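Local coordinates for solute-binding protein (Thermoactinomyces vulgaris, PDB 2ZYN), which probably binds cyclodextrins and related maltose-type sugars outside the cell and presents them for transport across the membrane, at residues P144-E149 and L267-G272; A275-G280 and A341-K346. All coordinates share one frame; numbering follows the deposited sequence.

Contact 1 of 2, residues P144-E149 and L267-G272; sequences PATYDE and LPKIDG
Tyr147 enters helix 147-157 with its side chain laid alongside that of Ile270. Its CB lies 3.4 Å from Lys269 O and 3.8 Å from Ile270 CB. With CG anti to the backbone N (chi1 169°), the ring runs beside the isoleucine, whose CD1 sits over one face, 3.9 Å from the centroid, a CH-pi contact; Tyr147 CG and CD1 also meet CG1 of Ile270. At the tip, OH leaves the contact and is hydrogen-bonded to Trp218 and Glu214. The backbone is anchored too: Tyr147 N donates to Lys269 O at 2.8 Å. Pro268 CB lies 3.4 Å from Thr146 C, and Thr146 CG2 touches Lys269 CE at 3.8 Å. Thr146 OG1 donates to Glu149 OE1 at 2.9 Å and weakly accepts from Glu149 N, while Thr146 N reaches OE1 of the same glutamate in another weak bond. A valine in place of Thr146 would probably leave Glu149 N and the Glu149 carboxylate without their hydroxyl partner, the latter then freer to turn. This reciprocal pattern between Thr146 and Glu149 is a capping box, with Thr146 as N-cap.

Contact 2 of 2, residues A275-G280 and A341-K346; sequences AQTFIG and AKQASK
Ile279 points its CD1 at the C-terminal part of helix 335-344, coming within 3.2 Å of Ala344 O, while CG1 stays 3.6 Å from the same oxygen. With CG1 anti to the carbonyl carbon (chi1 -57°), the longer branch is the one that meets the helix. Beside it, Thr277 and Gln343 approach from opposite directions: Gln343 has CG anti to the backbone N, then bends at chi2 (46°), and lays CG 3.8 Å from Thr277 OG1, so that its amide settles close to the threonine hydroxyl and to the carbonyl of Ala275. The hydroxyl has a firm partner in Ser130. This buried side is close-fitting; the other thins out toward solvent. There Gln276 CG rests 3.4 Å from Lys346 O, and Lys346 CB lies 3.7 Å from Ala275 O before the aliphatic chain leads away. The turn that carries Lys346 is tied by Lys346 N to Gln343 O at 3.0 Å. The contact thus seats the tail of helix 335-344 against the start of strand 278-286, which pairs in parallel with strand 348-349 just beyond, while helix 174-183 packs on Ala275, Gln276 and Thr277.

In the fold
Contacts 1 and 2 illustrate how one length of chain can serve two neighbouring junctions: the loop after strand 262-265 and the start of strand 278-286 supply a segment to each. Their centres are 15 Å apart, yet they touch, with Leu267 CB 3.8 Å from Ala275 CB and Leu267 CD1 3.7 Å from Thr277 CG2. Helix 174-183 spans both, touching Tyr147 and Ile270 through Leu180 and Ala275 through Phe179. Contact 1 lies toward the periphery, about 23 Å from the centre of the chain to its own centre; contact 2 lies at about 11 Å, and its Ile279 side chain is about 9 Å from a bound glucose unit.

Contact 1 of 2, residues P144-E149 and L267-G272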
loop_
_atom_site.group_PDB
_atom_site.type_symbol
_atom_site.label_atom_id
_atom_site.label_comp_id
_atom_site.label_asym_id
_atom_site.label_seq_id
_atom_site.Cartn_x
_atom_site.Cartn_y
_atom_site.Cartn_z
ATOM N N PRO A 144 -8.101 -4.020 22.541
ATOM C CA PRO A 144 -7.956 -5.418 22.962
ATOM C C PRO A 144 -6.498 -5.872 22.955
ATOM O O PRO A 144 -5.732 -5.494 22.063
ATOM C CB PRO A 144 -8.768 -6.197 21.918
ATOM C CG PRO A 144 -9.037 -5.232 20.814
ATOM C CD PRO A 144 -9.058 -3.884 21.430
ATOM N N ALA A 145 -6.130 -6.672 23.954
ATOM C CA ALA A 145 -4.750 -7.111 24.140
ATOM C C ALA A 145 -4.318 -8.181 23.142
ATOM O O ALA A 145 -3.138 -8.272 22.806
ATOM C CB ALA A 145 -4.538 -7.602 25.567
ATOM N N THR A 146 -5.270 -8.993 22.686
ATOM C CA THR A 146 -4.985 -10.073 21.738
ATOM C C THR A 146 -5.969 -10.073 20.570
ATOM O O THR A 146 -6.996 -9.392 20.609
ATOM C CB THR A 146 -5.005 -11.469 22.414
ATOM O OG1 THR A 146 -6.315 -11.741 22.929
ATOM C CG2 THR A 146 -3.980 -11.556 23.543
ATOM N N TYR A 147 -5.635 -10.834 19.529
ATOM C CA TYR A 147 -6.480 -10.973 18.346
ATOM C C TYR A 147 -7.799 -11.681 18.665
ATOM O O TYR A 147 -8.846 -11.305 18.136
ATOM C CB TYR A 147 -5.720 -11.699 17.230
ATOM C CG TYR A 147 -6.582 -12.130 16.067
ATOM C CD1 TYR A 147 -7.003 -13.453 15.944
ATOM C CD2 TYR A 147 -6.982 -11.216 15.093
ATOM C CE1 TYR A 147 -7.801 -13.857 14.885
ATOM C CE2 TYR A 147 -7.782 -11.611 14.026
ATOM C CZ TYR A 147 -8.185 -12.934 13.928
ATOM O OH TYR A 147 -8.972 -13.339 12.878
ATOM N N ASP A 148 -7.738 -12.699 19.526
ATOM C CA ASP A 148 -8.934 -13.420 19.972
ATOM C C ASP A 148 -9.919 -12.487 20.673
ATOM O O ASP A 148 -11.135 -12.631 20.528
ATOM C CB ASP A 148 -8.560 -14.568 20.914
ATOM C CG ASP A 148 -7.941 -15.755 20.191
ATOM O OD1 ASP A 148 -8.051 -15.846 18.948
ATOM O OD2 ASP A 148 -7.343 -16.606 20.882
ATOM N N GLU A 149 -9.379 -11.534 21.428
ATOM C CA GLU A 149 -10.180 -10.536 22.129
ATOM C C GLU A 149 -10.780 -9.512 21.166
ATOM O O GLU A 149 -11.919 -9.079 21.348
ATOM C CB GLU A 149 -9.348 -9.851 23.213
ATOM C CG GLU A 149 -9.153 -10.708 24.459
ATOM C CD GLU A 149 -8.177 -10.103 25.445
ATOM O OE1 GLU A 149 -6.997 -9.914 25.081
ATOM O OE2 GLU A 149 -8.588 -9.831 26.591
ATOM N N LEU A 267 -1.558 -3.912 15.493
ATOM C CA LEU A 267 -2.596 -4.933 15.550
ATOM C C LEU A 267 -2.367 -5.805 16.781
ATOM O O LEU A 267 -1.225 -6.149 17.081
ATOM C CB LEU A 267 -2.607 -5.790 14.279
ATOM C CG LEU A 267 -2.849 -5.114 12.923
ATOM C CD1 LEU A 267 -2.939 -6.160 11.829
ATOM C CD2 LEU A 267 -4.107 -4.252 12.928
ATOM N N PRO A 268 -3.444 -6.133 17.517
ATOM C CA PRO A 268 -3.288 -6.993 18.690
ATOM C C PRO A 268 -2.603 -8.307 18.324
ATOM O O PRO A 268 -2.908 -8.892 17.279
ATOM C CB PRO A 268 -4.731 -7.246 19.145
ATOM C CG PRO A 268 -5.600 -6.793 18.019
ATOM C CD PRO A 268 -4.844 -5.720 17.323
ATOM N N LYS A 269 -1.673 -8.746 19.171
ATOM C CA LYS A 269 -0.929 -9.987 18.950
ATOM C C LYS A 269 -1.845 -11.139 18.549
ATOM O O LYS A 269 -2.922 -11.324 19.123
ATOM C CB LYS A 269 -0.096 -10.363 20.185
ATOM C CG LYS A 269 -0.848 -10.274 21.513
ATOM C CD LYS A 269 0.025 -10.678 22.695
ATOM C CE LYS A 269 -0.263 -12.101 23.153
ATOM N NZ LYS A 269 0.658 -12.545 24.236
ATOM N N ILE A 270 -1.413 -11.888 17.540
ATOM C CA ILE A 270 -2.165 -13.028 17.024
ATOM C C ILE A 270 -1.347 -14.301 17.244
ATOM O O ILE A 270 -0.176 -14.366 16.860
ATOM C CB ILE A 270 -2.555 -12.827 15.527
ATOM C CG1 ILE A 270 -3.292 -14.058 14.980
ATOM C CG2 ILE A 270 -1.332 -12.443 14.678
ATOM C CD1 ILE A 270 -4.005 -13.831 13.650
ATOM N N ASP A 271 -1.971 -15.296 17.877
ATOM C CA ASP A 271 -1.278 -16.504 18.344
ATOM C C ASP A 271 -0.058 -16.158 19.212
ATOM O O ASP A 271 0.940 -16.886 19.234
ATOM C CB ASP A 271 -0.893 -17.417 17.169
ATOM C CG ASP A 271 -2.096 -18.098 16.535
ATOM O OD1 ASP A 271 -1.983 -18.515 15.363
ATOM O OD2 ASP A 271 -3.150 -18.220 17.199
ATOM N N GLY A 272 -0.157 -15.032 19.916
ATOM C CA GLY A 272 0.889 -14.568 20.818
ATOM C C GLY A 272 2.078 -13.874 20.179
ATOM O O GLY A 272 2.976 -13.413 20.882
HETATM O O HOH W 1 -0.844 -7.045 21.419
HETATM O O HOH W 2 -4.946 -15.393 18.264
#

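Contact 2 of 2, residues A275-G280 and A341-K346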
loop_
_atom_site.group_PDB
_atom_site.type_symbol
_atom_site.label_atom_id
_atom_site.label_comp_id
_atom_site.label_asym_id
_atom_site.label_seq_id
_atom_site.Cartn_x
_atom_site.Cartn_y
_atom_site.Cartn_z
ATOM N N ALA A 275 1.844 -9.181 14.862
ATOM C CA ALA A 275 1.200 -9.327 13.564
ATOM C C ALA A 275 2.182 -8.937 12.469
ATOM O O ALA A 275 2.812 -7.876 12.533
ATOM C CB ALA A 275 -0.067 -8.481 13.489
ATOM N N GLN A 276 2.340 -9.816 11.485
ATOM C CA GLN A 276 3.194 -9.532 10.344
ATOM C C GLN A 276 2.362 -8.987 9.193
ATOM O O GLN A 276 1.804 -9.747 8.399
ATOM C CB GLN A 276 3.966 -10.774 9.900
ATOM C CG GLN A 276 5.333 -10.915 10.531
ATOM C CD GLN A 276 6.353 -11.560 9.600
ATOM O OE1 GLN A 276 7.540 -11.632 9.925
ATOM N NE2 GLN A 276 5.898 -12.020 8.435
ATOM N N THR A 277 2.276 -7.664 9.128
ATOM C CA THR A 277 1.561 -6.979 8.061
ATOM C C THR A 277 2.519 -6.735 6.902
ATOM O O THR A 277 3.737 -6.851 7.060
ATOM C CB THR A 277 1.030 -5.621 8.541
ATOM O OG1 THR A 277 2.093 -4.901 9.180
ATOM C CG2 THR A 277 -0.113 -5.806 9.516
ATOM N N PHE A 278 1.969 -6.401 5.738
ATOM C CA PHE A 278 2.781 -5.957 4.613
ATOM C C PHE A 278 3.312 -4.552 4.876
ATOM O O PHE A 278 2.617 -3.725 5.464
ATOM C CB PHE A 278 1.952 -5.932 3.329
ATOM C CG PHE A 278 1.851 -7.262 2.629
ATOM C CD1 PHE A 278 0.643 -7.669 2.072
ATOM C CD2 PHE A 278 2.965 -8.095 2.502
ATOM C CE1 PHE A 278 0.538 -8.888 1.411
ATOM C CE2 PHE A 278 2.873 -9.311 1.839
ATOM C CZ PHE A 278 1.659 -9.710 1.293
ATOM N N ILE A 279 4.546 -4.297 4.447
ATOM C CA ILE A 279 5.079 -2.937 4.376
ATOM C C ILE A 279 5.051 -2.518 2.908
ATOM O O ILE A 279 5.486 -3.271 2.030
ATOM C CB ILE A 279 6.527 -2.822 4.926
ATOM C CG1 ILE A 279 6.600 -3.307 6.379
ATOM C CG2 ILE A 279 7.055 -1.378 4.802
ATOM C CD1 ILE A 279 8.013 -3.620 6.841
ATOM N N GLY A 280 4.516 -1.327 2.652
ATOM C CA GLY A 280 4.459 -0.770 1.305
ATOM C C GLY A 280 5.311 0.477 1.173
ATOM O O GLY A 280 5.345 1.314 2.075
ATOM N N ALA A 341 4.067 3.304 12.777
ATOM C CA ALA A 341 5.507 3.043 12.775
ATOM C C ALA A 341 5.856 1.749 13.510
ATOM O O ALA A 341 6.636 0.934 13.009
ATOM C CB ALA A 341 6.257 4.227 13.386
ATOM N N LYS A 342 5.269 1.570 14.692
ATOM C CA LYS A 342 5.460 0.360 15.495
ATOM C C LYS A 342 4.982 -0.890 14.765
ATOM O O LYS A 342 5.670 -1.913 14.767
ATOM C CB LYS A 342 4.754 0.483 16.852
ATOM C CG LYS A 342 5.676 0.806 18.027
ATOM C CD LYS A 342 5.995 2.295 18.124
ATOM C CE LYS A 342 6.842 2.618 19.355
ATOM N NZ LYS A 342 6.088 2.481 20.637
ATOM N N GLN A 343 3.811 -0.801 14.135
ATOM C CA GLN A 343 3.265 -1.928 13.388
ATOM C C GLN A 343 4.154 -2.278 12.197
ATOM O O GLN A 343 4.427 -3.455 11.948
ATOM C CB GLN A 343 1.827 -1.651 12.936
ATOM C CG GLN A 343 1.170 -2.795 12.144
ATOM C CD GLN A 343 1.365 -4.171 12.770
ATOM O OE1 GLN A 343 1.919 -5.073 12.141
ATOM N NE2 GLN A 343 0.906 -4.337 14.003
ATOM N N ALA A 344 4.609 -1.252 11.479
ATOM C CA ALA A 344 5.474 -1.438 10.315
ATOM C C ALA A 344 6.812 -2.076 10.690
ATOM O O ALA A 344 7.409 -2.788 9.885
ATOM C CB ALA A 344 5.693 -0.117 9.594
ATOM N N SER A 345 7.263 -1.841 11.922
ATOM C CA SER A 345 8.523 -2.410 12.410
ATOM C C SER A 345 8.441 -3.931 12.589
ATOM O O SER A 345 9.469 -4.601 12.733
ATOM C CB SER A 345 8.933 -1.748 13.726
ATOM O OG SER A 345 8.196 -2.281 14.810
ATOM N N LYS A 346 7.214 -4.458 12.575
ATOM C CA LYS A 346 6.957 -5.891 12.739
ATOM C C LYS A 346 6.532 -6.544 11.428
ATOM O O LYS A 346 6.276 -7.753 11.380
ATOM C CB LYS A 346 5.866 -6.130 13.791
ATOM C CG LYS A 346 5.968 -5.280 15.051
ATOM C CD LYS A 346 7.255 -5.553 15.820
ATOM C CE LYS A 346 7.375 -4.642 17.034
ATOM N NZ LYS A 346 8.743 -4.722 17.618
#